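Local atomic coordinates of methyltransferase (Streptococcus mutans, PDB entry 2B78), a protein that probably transfers methyl groups from S-adenosyl-L-methionine, possibly to RNA, although its substrate has not been established. Residues I290-S295 and S330-N335; G148-I153 and Q168-Q173; L4-F9 and R24-L29; T48-K53 and S126-I131; G209-K214 and G233-T238. All blocks are in the same frame, centred on the assembly; numbering follows the deposited sequence.

Interaction 1: I290-S295 and S330-N335; sequences IIDPPS and STNAAN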
# COMPACT_ATOMS: atom_id res chain seq x y z
N ILE A 290 17.81 2.61 -1.11
CA ILE A 290 16.43 2.24 -0.87
C ILE A 290 15.94 1.58 -2.14
O ILE A 290 16.13 2.11 -3.23
CB ILE A 290 15.57 3.48 -0.56
CG1 ILE A 290 16.12 4.16 0.71
CG2 ILE A 290 14.11 3.07 -0.40
CD1 ILE A 290 15.44 5.48 1.06
N ILE A 291 15.32 0.42 -2.00
CA ILE A 291 14.82 -0.33 -3.14
C ILE A 291 13.33 -0.57 -2.91
O ILE A 291 12.94 -1.20 -1.92
CB ILE A 291 15.57 -1.68 -3.26
CG1 ILE A 291 17.08 -1.41 -3.20
CG2 ILE A 291 15.19 -2.39 -4.54
CD1 ILE A 291 17.94 -2.66 -3.17
N ASP A 292 12.49 -0.07 -3.81
CA ASP A 292 11.05 -0.21 -3.65
C ASP A 292 10.32 -0.29 -5.00
O ASP A 292 9.61 0.63 -5.39
CB ASP A 292 10.53 0.98 -2.83
CG ASP A 292 9.06 0.87 -2.50
OD1 ASP A 292 8.61 -0.23 -2.13
OD2 ASP A 292 8.36 1.91 -2.59
N PRO A 293 10.50 -1.41 -5.72
CA PRO A 293 9.86 -1.61 -7.03
C PRO A 293 8.33 -1.61 -6.92
O PRO A 293 7.77 -2.15 -5.98
CB PRO A 293 10.42 -2.96 -7.49
CG PRO A 293 10.68 -3.67 -6.20
CD PRO A 293 11.30 -2.59 -5.35
N PRO A 294 7.65 -0.97 -7.89
CA PRO A 294 6.19 -0.86 -7.94
C PRO A 294 5.48 -2.22 -7.93
O PRO A 294 5.92 -3.16 -8.60
CB PRO A 294 5.94 -0.12 -9.25
CG PRO A 294 7.21 0.62 -9.49
CD PRO A 294 8.26 -0.37 -9.09
N SER A 295 4.39 -2.31 -7.18
CA SER A 295 3.62 -3.54 -7.12
C SER A 295 2.47 -3.42 -8.11
O SER A 295 1.67 -4.35 -8.27
CB SER A 295 3.06 -3.75 -5.70
OG SER A 295 4.08 -3.69 -4.71
N SER A 330 12.19 -2.73 0.33
CA SER A 330 10.75 -2.64 0.45
C SER A 330 10.00 -3.30 -0.70
O SER A 330 10.50 -3.42 -1.82
CB SER A 330 10.36 -1.16 0.55
OG SER A 330 8.99 -0.97 0.28
N THR A 331 8.78 -3.75 -0.41
CA THR A 331 7.93 -4.36 -1.42
C THR A 331 6.50 -4.35 -0.91
O THR A 331 6.27 -4.50 0.29
CB THR A 331 8.34 -5.83 -1.72
OG1 THR A 331 7.47 -6.36 -2.74
CG2 THR A 331 8.22 -6.71 -0.48
N ASN A 332 5.56 -4.15 -1.82
CA ASN A 332 4.13 -4.14 -1.48
C ASN A 332 3.46 -5.35 -2.12
O ASN A 332 2.23 -5.41 -2.18
CB ASN A 332 3.45 -2.87 -2.00
CG ASN A 332 3.69 -1.65 -1.13
OD1 ASN A 332 3.42 -1.67 0.07
ND2 ASN A 332 4.18 -0.58 -1.73
N ALA A 333 4.27 -6.30 -2.59
CA ALA A 333 3.76 -7.51 -3.25
C ALA A 333 2.99 -8.40 -2.28
O ALA A 333 3.58 -9.04 -1.41
CB ALA A 333 4.91 -8.29 -3.85
N ALA A 334 1.67 -8.44 -2.46
CA ALA A 334 0.77 -9.22 -1.61
C ALA A 334 0.95 -10.72 -1.77
O ALA A 334 0.60 -11.50 -0.88
CB ALA A 334 -0.68 -8.84 -1.89
N ASN A 335 1.49 -11.11 -2.92
CA ASN A 335 1.72 -12.51 -3.25
C ASN A 335 3.00 -13.07 -2.64
O ASN A 335 3.23 -14.28 -2.70
CB ASN A 335 1.77 -12.68 -4.77
CG ASN A 335 2.53 -11.56 -5.46
OD1 ASN A 335 2.09 -10.41 -5.48
ND2 ASN A 335 3.69 -11.89 -6.03
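S330 is gripped twice by the chain around D292, once through its backbone and once through its hydroxyl. Its amide N donates to I291 O at 2.8 Å, nearly along the C=O axis, a parallel-strand bond at the end of strand 286-291. One residue on, S330 OG donates to D292 OD1 over a short 2.5 Å, reaching the oxygen from well above the carboxylate plane, some 60° out of it. Both side chains swing away from their own backbone nitrogens (chi1 -175° for D292, 162° for S330), and this turns the carboxylate and the hydroxyl to face one another. P293 follows with only a light touch, its CD 3.7 Å from S330 O. Over the touching parts the two chains run in much the same direction, and S295 comes to lie beside N332.

The second shell fixes these groups. T331 OG1 accepts from A333 N at 3.2 Å, an ST turn that bends the chain just after the strand. Q199 NE2 binds D292 OD2, so each carboxylate oxygen has a partner, while Y310 OH donates its bond to S330 O from helix 306-319. V272 and D242, which bind S-adenosyl-L-homocysteine, lie about 7 Å from I291 and 9 Å from D292, side chain to side chain. Adjacent parallel strands ending here, with the sequence DPP, are consistent with the motif IV region at the C-terminal edge of the parallel strands in a Rossmann-like methyltransferase sheet.

Interaction 2: G148-I153 and Q168-Q173; sequences GAYEKI and QEAPEQ
G148, nearly fully extended, brings its CA to 4.6 Å from that of Q168, and there the two backbones meet through a CA-H...O contact in which G148 CA lies 3.5 Å from Q168 O. That carbonyl oxygen is buried by the contact and has no hydrogen-bonding partner in the model.

The side-chain part centres on the hydroxyl of Y150. A170 N donates to Y150 OH at 2.7 Å in an almost straight bond (172°), lying in the plane of the ring at its edge. In turn Y150 OH donates to E169 OE2, a short bond of 2.5 Å that meets the oxygen from above the carboxylate plane. E169 starts out pointing away from the strand but bends at chi2 (-88°), which folds its carboxylate back to the hydroxyl, at the edge of the ring; ring and carboxylate planes stand 71° apart. A water adds a third bond, donating to Y150 OH at 2.9 Å, and also lies within bonding distance of A170 O. Beside the hydroxyl, A170 CB packs on Y150 CE2 at 3.7 Å.

H164 meets the Y150 ring edge to face, and F118 backs A170. A tyrosine of an inner strand, 148-153, which lies between 118-123 and 162-165 in a mixed five-stranded sheet, thus holds the loop that leads from edge strand 162-165 to strand 174-178.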
# COMPACT_ATOMS: atom_id res chain seq x y z
N GLY A 148 -15.20 16.85 -0.49
CA GLY A 148 -15.47 16.14 -1.73
C GLY A 148 -14.86 14.76 -1.72
O GLY A 148 -14.14 14.39 -0.78
N ALA A 149 -15.15 13.98 -2.77
CA ALA A 149 -14.64 12.62 -2.88
C ALA A 149 -14.36 12.20 -4.31
O ALA A 149 -15.01 12.66 -5.26
CB ALA A 149 -15.63 11.64 -2.24
N TYR A 150 -13.39 11.30 -4.44
CA TYR A 150 -12.98 10.73 -5.72
C TYR A 150 -12.96 9.22 -5.56
O TYR A 150 -12.99 8.71 -4.44
CB TYR A 150 -11.59 11.23 -6.09
CG TYR A 150 -11.59 12.67 -6.51
CD1 TYR A 150 -11.68 13.02 -7.86
CD2 TYR A 150 -11.55 13.69 -5.56
CE1 TYR A 150 -11.74 14.35 -8.25
CE2 TYR A 150 -11.61 15.02 -5.94
CZ TYR A 150 -11.70 15.35 -7.29
OH TYR A 150 -11.77 16.67 -7.66
N GLU A 151 -12.90 8.51 -6.68
CA GLU A 151 -12.87 7.06 -6.64
C GLU A 151 -11.92 6.47 -7.67
O GLU A 151 -11.74 7.03 -8.75
CB GLU A 151 -14.28 6.50 -6.88
CG GLU A 151 -14.79 6.69 -8.31
CD GLU A 151 -16.22 6.22 -8.49
OE1 GLU A 151 -16.65 5.32 -7.74
OE2 GLU A 151 -16.92 6.74 -9.39
N LYS A 152 -11.31 5.33 -7.32
CA LYS A 152 -10.41 4.62 -8.23
C LYS A 152 -11.04 3.26 -8.52
O LYS A 152 -11.56 2.61 -7.61
CB LYS A 152 -9.04 4.37 -7.58
CG LYS A 152 -8.26 5.61 -7.16
CD LYS A 152 -7.99 6.53 -8.33
CE LYS A 152 -7.09 7.69 -7.92
NZ LYS A 152 -6.89 8.67 -9.02
N ILE A 153 -11.02 2.85 -9.79
CA ILE A 153 -11.54 1.54 -10.19
C ILE A 153 -10.31 0.65 -10.27
O ILE A 153 -9.44 0.85 -11.12
CB ILE A 153 -12.21 1.60 -11.57
CG1 ILE A 153 -13.40 2.55 -11.54
CG2 ILE A 153 -12.67 0.21 -11.99
CD1 ILE A 153 -14.32 2.33 -10.37
N GLN A 168 -17.44 18.80 -3.60
CA GLN A 168 -16.58 19.75 -4.31
C GLN A 168 -15.45 19.04 -5.05
O GLN A 168 -15.12 17.89 -4.75
CB GLN A 168 -15.96 20.74 -3.33
CG GLN A 168 -16.86 21.87 -2.86
CD GLN A 168 -16.22 22.69 -1.75
OE1 GLN A 168 -15.04 23.04 -1.82
NE2 GLN A 168 -16.99 23.00 -0.72
N GLU A 169 -14.87 19.73 -6.02
CA GLU A 169 -13.74 19.19 -6.77
C GLU A 169 -12.50 19.64 -6.01
O GLU A 169 -12.53 20.66 -5.31
CB GLU A 169 -13.71 19.77 -8.19
CG GLU A 169 -14.70 19.15 -9.16
CD GLU A 169 -14.15 17.93 -9.88
OE1 GLU A 169 -14.93 17.30 -10.63
OE2 GLU A 169 -12.95 17.60 -9.71
N ALA A 170 -11.42 18.88 -6.13
CA ALA A 170 -10.17 19.21 -5.46
C ALA A 170 -9.20 19.77 -6.49
O ALA A 170 -9.35 19.53 -7.68
CB ALA A 170 -9.57 17.95 -4.82
N PRO A 171 -8.20 20.54 -6.04
CA PRO A 171 -7.24 21.07 -7.02
C PRO A 171 -6.61 19.84 -7.66
O PRO A 171 -6.47 18.81 -7.00
CB PRO A 171 -6.26 21.85 -6.15
CG PRO A 171 -7.12 22.33 -5.03
CD PRO A 171 -7.95 21.11 -4.70
N GLU A 172 -6.21 19.93 -8.93
CA GLU A 172 -5.61 18.78 -9.58
C GLU A 172 -4.45 18.24 -8.76
O GLU A 172 -4.23 17.03 -8.70
CB GLU A 172 -5.15 19.12 -11.00
CG GLU A 172 -6.30 19.18 -12.01
CD GLU A 172 -7.21 17.96 -11.95
OE1 GLU A 172 -6.70 16.82 -11.97
OE2 GLU A 172 -8.45 18.15 -11.88
N GLN A 173 -3.74 19.15 -8.09
CA GLN A 173 -2.62 18.80 -7.22
C GLN A 173 -2.63 19.70 -6.00
O GLN A 173 -2.83 20.91 -6.11
CB GLN A 173 -1.29 18.96 -7.96
CG GLN A 173 -1.01 17.85 -8.95
CD GLN A 173 0.31 18.04 -9.68
OE1 GLN A 173 1.33 18.34 -9.06
NE2 GLN A 173 0.28 17.86 -10.99
O HOH W 1 -9.19 16.91 -8.99

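Interaction 3: L4-F9 and R24-L29; sequences LMVGSF and RDYPNL
Within the PUA-like domain, L4, V6 and F9, which carry strand 2-5 over into helix 8-16, pack on L29, Y26 and D25 of the loop that leads from strand 20-22 toward strand 34-39. No direct hydrogen bond joins the two segments; apolar side chains do most of the work. L4 CD1 presses on L29 CD1 at 3.5 Å, tighter than usual for methyl groups, and L4 CD2 sits 3.8 Å from the same carbon, so one methyl of L29 fits against the fork of L4. The two leucines have nearly the same shape, each with CG trans to its own amide nitrogen (chi1 -176° for L4, -169° for L29), yet they cross at about a right angle.

V6 lies alongside Y26, pointing the same way, with V6 CG1 at the ring edge 3.4 Å from CE1 of Y26. The tyrosine is buried, and A10 and L14 of helix 8-16 cover it further, while L38 of strand 34-39 backs both L4 and V6. This places the contact where the helix and the first edge strand of the domain's mixed five-stranded sheet, 2-5, close on the same loop. At the more exposed end F9 CD2 approaches D25 OD1 to 3.6 Å obliquely, the ring and carboxylate planes 66° apart, and D25 OD2 lies in the plane of the ring at its edge. The charge of this aspartate is met by K13, through a salt bridge to D25 OD2. A water joins the backbones between these two ends, accepting from G7 N at 2.9 Å and donating to D25 O at 2.7 Å.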
# COMPACT_ATOMS: atom_id res chain seq x y z
N LEU A 4 -23.84 -22.11 -0.76
CA LEU A 4 -22.58 -22.68 -1.21
C LEU A 4 -21.99 -23.60 -0.16
O LEU A 4 -21.68 -23.16 0.95
CB LEU A 4 -21.61 -21.55 -1.54
CG LEU A 4 -20.23 -21.88 -2.13
CD1 LEU A 4 -20.39 -22.65 -3.43
CD2 LEU A 4 -19.47 -20.57 -2.37
N MET A 5 -21.83 -24.87 -0.50
CA MET A 5 -21.25 -25.82 0.44
C MET A 5 -19.75 -25.75 0.22
O MET A 5 -19.26 -25.91 -0.90
CB MET A 5 -21.76 -27.24 0.18
CG MET A 5 -21.42 -28.23 1.29
SD MET A 5 -22.16 -29.86 1.03
CE MET A 5 -23.85 -29.53 1.54
N VAL A 6 -19.00 -25.48 1.29
CA VAL A 6 -17.56 -25.34 1.18
C VAL A 6 -16.76 -26.55 1.63
O VAL A 6 -17.24 -27.40 2.37
CB VAL A 6 -17.11 -24.09 1.95
CG1 VAL A 6 -17.91 -22.89 1.48
CG2 VAL A 6 -17.30 -24.30 3.45
N GLY A 7 -15.51 -26.61 1.16
CA GLY A 7 -14.63 -27.70 1.51
C GLY A 7 -14.09 -27.61 2.93
O GLY A 7 -14.23 -26.58 3.59
N SER A 8 -13.45 -28.68 3.38
CA SER A 8 -12.90 -28.72 4.73
C SER A 8 -11.93 -27.57 4.98
O SER A 8 -12.04 -26.87 5.99
CB SER A 8 -12.19 -30.06 4.95
OG SER A 8 -11.75 -30.17 6.30
N PHE A 9 -10.98 -27.36 4.07
CA PHE A 9 -10.00 -26.29 4.23
C PHE A 9 -10.67 -24.92 4.28
O PHE A 9 -10.36 -24.10 5.15
CB PHE A 9 -8.99 -26.31 3.08
CG PHE A 9 -7.64 -25.78 3.46
CD1 PHE A 9 -6.79 -26.53 4.28
CD2 PHE A 9 -7.21 -24.53 3.03
CE1 PHE A 9 -5.55 -26.04 4.66
CE2 PHE A 9 -5.97 -24.02 3.41
CZ PHE A 9 -5.14 -24.78 4.23
N ARG A 24 -8.05 -21.00 -4.63
CA ARG A 24 -7.51 -22.33 -4.37
C ARG A 24 -8.40 -23.19 -3.48
O ARG A 24 -8.37 -24.42 -3.58
CB ARG A 24 -6.13 -22.22 -3.72
CG ARG A 24 -5.35 -23.52 -3.73
CD ARG A 24 -4.72 -23.74 -5.10
NE ARG A 24 -3.84 -22.63 -5.43
CZ ARG A 24 -3.25 -22.47 -6.62
NH1 ARG A 24 -3.46 -23.35 -7.59
NH2 ARG A 24 -2.46 -21.42 -6.82
N ASP A 25 -9.20 -22.56 -2.63
CA ASP A 25 -10.07 -23.29 -1.72
C ASP A 25 -11.51 -23.40 -2.21
O ASP A 25 -12.38 -23.95 -1.52
CB ASP A 25 -10.04 -22.63 -0.33
CG ASP A 25 -8.63 -22.37 0.17
OD1 ASP A 25 -7.69 -23.08 -0.24
OD2 ASP A 25 -8.45 -21.44 0.99
N TYR A 26 -11.76 -22.87 -3.41
CA TYR A 26 -13.09 -22.91 -4.05
C TYR A 26 -12.86 -23.21 -5.53
O TYR A 26 -13.31 -22.46 -6.40
CB TYR A 26 -13.78 -21.55 -3.88
CG TYR A 26 -14.13 -21.21 -2.44
CD1 TYR A 26 -15.33 -21.65 -1.87
CD2 TYR A 26 -13.24 -20.51 -1.63
CE1 TYR A 26 -15.63 -21.39 -0.53
CE2 TYR A 26 -13.53 -20.25 -0.29
CZ TYR A 26 -14.72 -20.70 0.25
OH TYR A 26 -15.00 -20.47 1.59
N PRO A 27 -12.16 -24.32 -5.83
CA PRO A 27 -11.81 -24.80 -7.17
C PRO A 27 -12.87 -24.80 -8.27
O PRO A 27 -12.67 -24.20 -9.33
CB PRO A 27 -11.26 -26.20 -6.90
CG PRO A 27 -12.01 -26.63 -5.69
CD PRO A 27 -11.94 -25.38 -4.84
N ASN A 28 -13.99 -25.48 -8.03
CA ASN A 28 -15.04 -25.56 -9.04
C ASN A 28 -16.25 -24.70 -8.72
O ASN A 28 -17.35 -25.21 -8.51
CB ASN A 28 -15.47 -27.01 -9.21
CG ASN A 28 -14.31 -27.92 -9.57
OD1 ASN A 28 -13.56 -28.37 -8.69
ND2 ASN A 28 -14.14 -28.16 -10.86
N LEU A 29 -16.05 -23.39 -8.69
CA LEU A 29 -17.14 -22.46 -8.39
C LEU A 29 -17.75 -21.94 -9.69
O LEU A 29 -17.04 -21.42 -10.55
CB LEU A 29 -16.60 -21.31 -7.53
CG LEU A 29 -17.58 -20.33 -6.86
CD1 LEU A 29 -18.57 -21.09 -5.98
CD2 LEU A 29 -16.78 -19.33 -6.03
O HOH W 2 -14.80 -25.18 -1.21

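Interaction 4: T48-K53 and S126-I131; sequences TAYLSK and SFVYQI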
# COMPACT_ATOMS: atom_id res chain seq x y z
N THR A 48 -22.47 -15.23 5.93
CA THR A 48 -22.92 -14.52 4.74
C THR A 48 -21.68 -14.03 4.02
O THR A 48 -20.74 -13.57 4.67
CB THR A 48 -23.80 -13.31 5.14
OG1 THR A 48 -24.96 -13.77 5.85
CG2 THR A 48 -24.25 -12.53 3.90
N ALA A 49 -21.66 -14.13 2.70
CA ALA A 49 -20.50 -13.69 1.93
C ALA A 49 -20.90 -13.19 0.56
O ALA A 49 -22.06 -13.33 0.16
CB ALA A 49 -19.51 -14.85 1.79
N TYR A 50 -19.95 -12.61 -0.17
CA TYR A 50 -20.24 -12.16 -1.52
C TYR A 50 -19.14 -12.65 -2.44
O TYR A 50 -17.97 -12.76 -2.03
CB TYR A 50 -20.40 -10.62 -1.59
CG TYR A 50 -19.14 -9.77 -1.63
CD1 TYR A 50 -18.33 -9.74 -2.77
CD2 TYR A 50 -18.79 -8.96 -0.55
CE1 TYR A 50 -17.20 -8.91 -2.83
CE2 TYR A 50 -17.66 -8.12 -0.60
CZ TYR A 50 -16.88 -8.11 -1.74
OH TYR A 50 -15.78 -7.28 -1.81
N LEU A 51 -19.51 -12.98 -3.67
CA LEU A 51 -18.56 -13.47 -4.64
C LEU A 51 -18.25 -12.41 -5.69
O LEU A 51 -19.14 -11.70 -6.14
CB LEU A 51 -19.11 -14.71 -5.35
CG LEU A 51 -19.46 -15.93 -4.49
CD1 LEU A 51 -19.98 -17.05 -5.39
CD2 LEU A 51 -18.24 -16.39 -3.72
N SER A 52 -16.98 -12.32 -6.05
CA SER A 52 -16.52 -11.39 -7.07
C SER A 52 -15.03 -11.65 -7.21
O SER A 52 -14.33 -11.82 -6.21
CB SER A 52 -16.78 -9.94 -6.66
OG SER A 52 -16.52 -9.07 -7.75
N LYS A 53 -14.55 -11.69 -8.44
CA LYS A 53 -13.15 -11.95 -8.67
C LYS A 53 -12.27 -10.78 -8.26
O LYS A 53 -12.53 -9.63 -8.63
CB LYS A 53 -12.92 -12.30 -10.15
CG LYS A 53 -13.16 -13.78 -10.44
CD LYS A 53 -13.15 -14.09 -11.93
CE LYS A 53 -14.52 -13.85 -12.56
NZ LYS A 53 -14.55 -14.26 -14.00
N SER A 126 -15.90 -5.87 -9.16
CA SER A 126 -17.15 -5.40 -9.76
C SER A 126 -18.35 -5.42 -8.83
O SER A 126 -19.27 -4.60 -8.97
CB SER A 126 -17.46 -6.19 -11.03
OG SER A 126 -17.55 -7.58 -10.76
N PHE A 127 -18.39 -6.36 -7.89
CA PHE A 127 -19.53 -6.42 -6.99
C PHE A 127 -19.68 -5.18 -6.12
O PHE A 127 -20.76 -4.56 -6.09
CB PHE A 127 -19.47 -7.64 -6.09
CG PHE A 127 -20.67 -7.76 -5.19
CD1 PHE A 127 -21.92 -8.10 -5.71
CD2 PHE A 127 -20.56 -7.48 -3.83
CE1 PHE A 127 -23.04 -8.16 -4.89
CE2 PHE A 127 -21.68 -7.53 -3.00
CZ PHE A 127 -22.92 -7.87 -3.53
N VAL A 128 -18.63 -4.81 -5.39
CA VAL A 128 -18.75 -3.62 -4.54
C VAL A 128 -19.01 -2.40 -5.41
O VAL A 128 -19.71 -1.47 -5.00
CB VAL A 128 -17.48 -3.38 -3.70
CG1 VAL A 128 -17.30 -4.50 -2.69
CG2 VAL A 128 -16.27 -3.25 -4.59
N TYR A 129 -18.47 -2.41 -6.62
CA TYR A 129 -18.67 -1.29 -7.51
C TYR A 129 -20.15 -1.16 -7.86
O TYR A 129 -20.69 -0.06 -7.88
CB TYR A 129 -17.84 -1.48 -8.79
CG TYR A 129 -17.89 -0.28 -9.71
CD1 TYR A 129 -17.36 0.94 -9.31
CD2 TYR A 129 -18.51 -0.36 -10.96
CE1 TYR A 129 -17.45 2.07 -10.12
CE2 TYR A 129 -18.60 0.77 -11.78
CZ TYR A 129 -18.08 1.98 -11.35
OH TYR A 129 -18.18 3.10 -12.13
N GLN A 130 -20.81 -2.28 -8.11
CA GLN A 130 -22.23 -2.21 -8.46
C GLN A 130 -23.12 -1.74 -7.30
O GLN A 130 -24.18 -1.15 -7.53
CB GLN A 130 -22.72 -3.57 -9.00
CG GLN A 130 -22.78 -4.69 -7.98
CD GLN A 130 -23.31 -5.98 -8.58
OE1 GLN A 130 -22.69 -6.55 -9.49
NE2 GLN A 130 -24.46 -6.43 -8.10
N ILE A 131 -22.69 -1.98 -6.06
CA ILE A 131 -23.50 -1.53 -4.93
C ILE A 131 -22.87 -0.33 -4.25
O ILE A 131 -23.13 -0.08 -3.07
CB ILE A 131 -23.67 -2.63 -3.86
CG1 ILE A 131 -22.31 -3.01 -3.27
CG2 ILE A 131 -24.36 -3.85 -4.45
CD1 ILE A 131 -22.40 -3.83 -2.01
O HOH W 3 -14.29 -8.21 -10.26
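Aromatic packing dominates where Y50 of strand 48-53 meets F127 of helix 126-130. Their rings form an offset stack, centroids 4.8 Å apart and planes inclined by 28°, with F127 CD2 over one face of the tyrosine, displaced toward the rim and 3.3 Å from Y50 CD1. The tyrosine ring reaches this place because CG sits between its backbone N and carbonyl carbon (chi1 80°), while in F127 a CG trans to the amide carries the ring to the face of Y50. W60 also meets the Y50 ring.

Aliphatic contacts flank the stack. V128 CG1 touches the phenol end at 3.8 Å from Y50 CZ, and two residues along, on the same side of the strand as Y50, S52 CB packs against F127 CB at 3.6 Å.

Polar contacts gather at the first turn of the helix. F127 N donates to S52 OG at 3.3 Å and 160°, a rather long bond. N33 ties the two serines together from outside, its OD1 bonding to S52 OG and its ND2 to S126 OG. A water accepts from S126 N and donates to K53 O at 2.8 Å, while N125 OD1 takes the amide of V128. The hydroxyl of Y50 is bonded to G108 O and N125 ND2.

A buried stack with a polar fringe at the helix start therefore joins the sheet of the PUA-like domain to the helix that follows strand 118-123; S52 OG, N125 OD1 and the water take the first amides of that helix, N33 holds the serine hydroxyls, and the rings supply the apolar filling.

Interaction 5: G209-K214 and G233-T238; sequences GSAAGK and GGAMAT
Two helix-to-strand loops of the methyltransferase domain lie side by side where A211, A212 and G213 meet G233, G234 and A235. Each loop follows a helix that ends in a Schellman motif, with G209 and G234 as its C-prime residues at positive phi. Contact is almost wholly between backbones. G213 N donates to G234 O at 2.8 Å, the N-H nearly straight (178°) but the nitrogen lifted out of the carbonyl plane. Further on, M236 N donates to K214 O at 2.7 Å, a more bent bond (136°) that also comes from above the plane.

Between these two bonds A235 CA lies 3.2 Å from A211 O, a CA-H...O contact. The same oxygen accepts from K214 N, closing the type II turn A211-K214, whose third residue, G213, has the positive phi that favours glycine. A211 O is thus held from inside its own turn and from across the contact. One water accepts from A211 N at 2.9 Å and donates, weakly, to G233 O.

Side chains add little. A235 CB rests near the carbonyl oxygens of K214 and A211, and M236, stretched out as far as its sulphur and then bent at chi3 (-73°), lays CE 3.4 Å from G213 O. A211 CB meets A235 CB more loosely, and behind them lie V216 and I288 from the strands and A230 from helix 225-232.

Strands 215-219 and 237-242, parallel neighbours in the seven-stranded sheet, both start here, so this is the amino-terminal edge of a Rossmann-like fold, where successive alpha-to-beta loops abut.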
# COMPACT_ATOMS: atom_id res chain seq x y z
N GLY A 209 16.21 11.04 11.08
CA GLY A 209 17.66 11.08 11.04
C GLY A 209 18.35 9.77 10.71
O GLY A 209 19.57 9.66 10.88
N SER A 210 17.61 8.78 10.22
CA SER A 210 18.22 7.50 9.90
C SER A 210 19.31 7.65 8.84
O SER A 210 20.25 6.86 8.80
CB SER A 210 17.16 6.49 9.42
OG SER A 210 16.65 6.83 8.14
N ALA A 211 19.19 8.67 7.98
CA ALA A 211 20.18 8.92 6.93
C ALA A 211 20.94 10.23 7.15
O ALA A 211 21.54 10.78 6.22
CB ALA A 211 19.48 8.94 5.56
N ALA A 212 20.94 10.74 8.38
CA ALA A 212 21.64 11.99 8.68
C ALA A 212 23.11 11.95 8.28
O ALA A 212 23.85 11.05 8.69
CB ALA A 212 21.51 12.32 10.16
N GLY A 213 23.52 12.92 7.47
CA GLY A 213 24.91 13.00 7.04
C GLY A 213 25.33 11.88 6.10
O GLY A 213 26.52 11.70 5.85
N LYS A 214 24.37 11.15 5.57
CA LYS A 214 24.66 10.04 4.67
C LYS A 214 24.17 10.33 3.26
O LYS A 214 23.28 11.16 3.07
CB LYS A 214 23.97 8.77 5.18
CG LYS A 214 24.28 8.40 6.62
CD LYS A 214 25.77 8.16 6.85
CE LYS A 214 26.04 7.70 8.28
NZ LYS A 214 27.50 7.58 8.56
N GLY A 233 15.58 14.91 7.08
CA GLY A 233 16.23 14.27 8.21
C GLY A 233 17.73 14.47 8.14
O GLY A 233 18.50 13.74 8.76
N GLY A 234 18.16 15.45 7.34
CA GLY A 234 19.57 15.77 7.25
C GLY A 234 20.49 14.94 6.37
O GLY A 234 21.70 14.93 6.60
N ALA A 235 19.94 14.24 5.38
CA ALA A 235 20.78 13.43 4.51
C ALA A 235 21.79 14.34 3.81
O ALA A 235 21.49 15.50 3.47
CB ALA A 235 19.93 12.68 3.48
N MET A 236 23.00 13.82 3.60
CA MET A 236 24.02 14.61 2.94
C MET A 236 23.63 14.89 1.49
O MET A 236 23.85 15.99 0.98
CB MET A 236 25.36 13.88 2.97
CG MET A 236 26.49 14.69 2.34
SD MET A 236 28.07 13.82 2.32
CE MET A 236 28.51 13.88 4.08
N ALA A 237 23.08 13.88 0.83
CA ALA A 237 22.68 14.02 -0.56
C ALA A 237 21.75 12.87 -0.94
O ALA A 237 21.73 11.84 -0.28
CB ALA A 237 23.92 14.00 -1.45
N THR A 238 20.95 13.04 -1.99
CA THR A 238 20.09 11.94 -2.41
C THR A 238 19.98 11.92 -3.92
O THR A 238 20.00 12.97 -4.58
CB THR A 238 18.66 12.04 -1.83
OG1 THR A 238 17.93 13.05 -2.54
CG2 THR A 238 18.70 12.38 -0.36
O HOH W 4 17.90 11.17 7.52

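Interactions 1 and 5 hold the same seven-stranded methyltransferase sheet at different ends of its strands: interaction 1 is buried and polar, through both backbone and side chains, and close to residues that bind S-adenosyl-L-homocysteine, whereas interaction 5 is a surface contact made by loop backbones. Their centres are 23 Å apart. Interactions 3 and 4 both reach the PUA-like sheet and touch through L29 and L51; apolar packing leads in each, but interaction 4 is buried and adds an aromatic stack, while interaction 3 is only partly buried. Interaction 2, also partly buried, rests on a tyrosine hydroxyl, and meets interaction 4 where I153 packs on Y129.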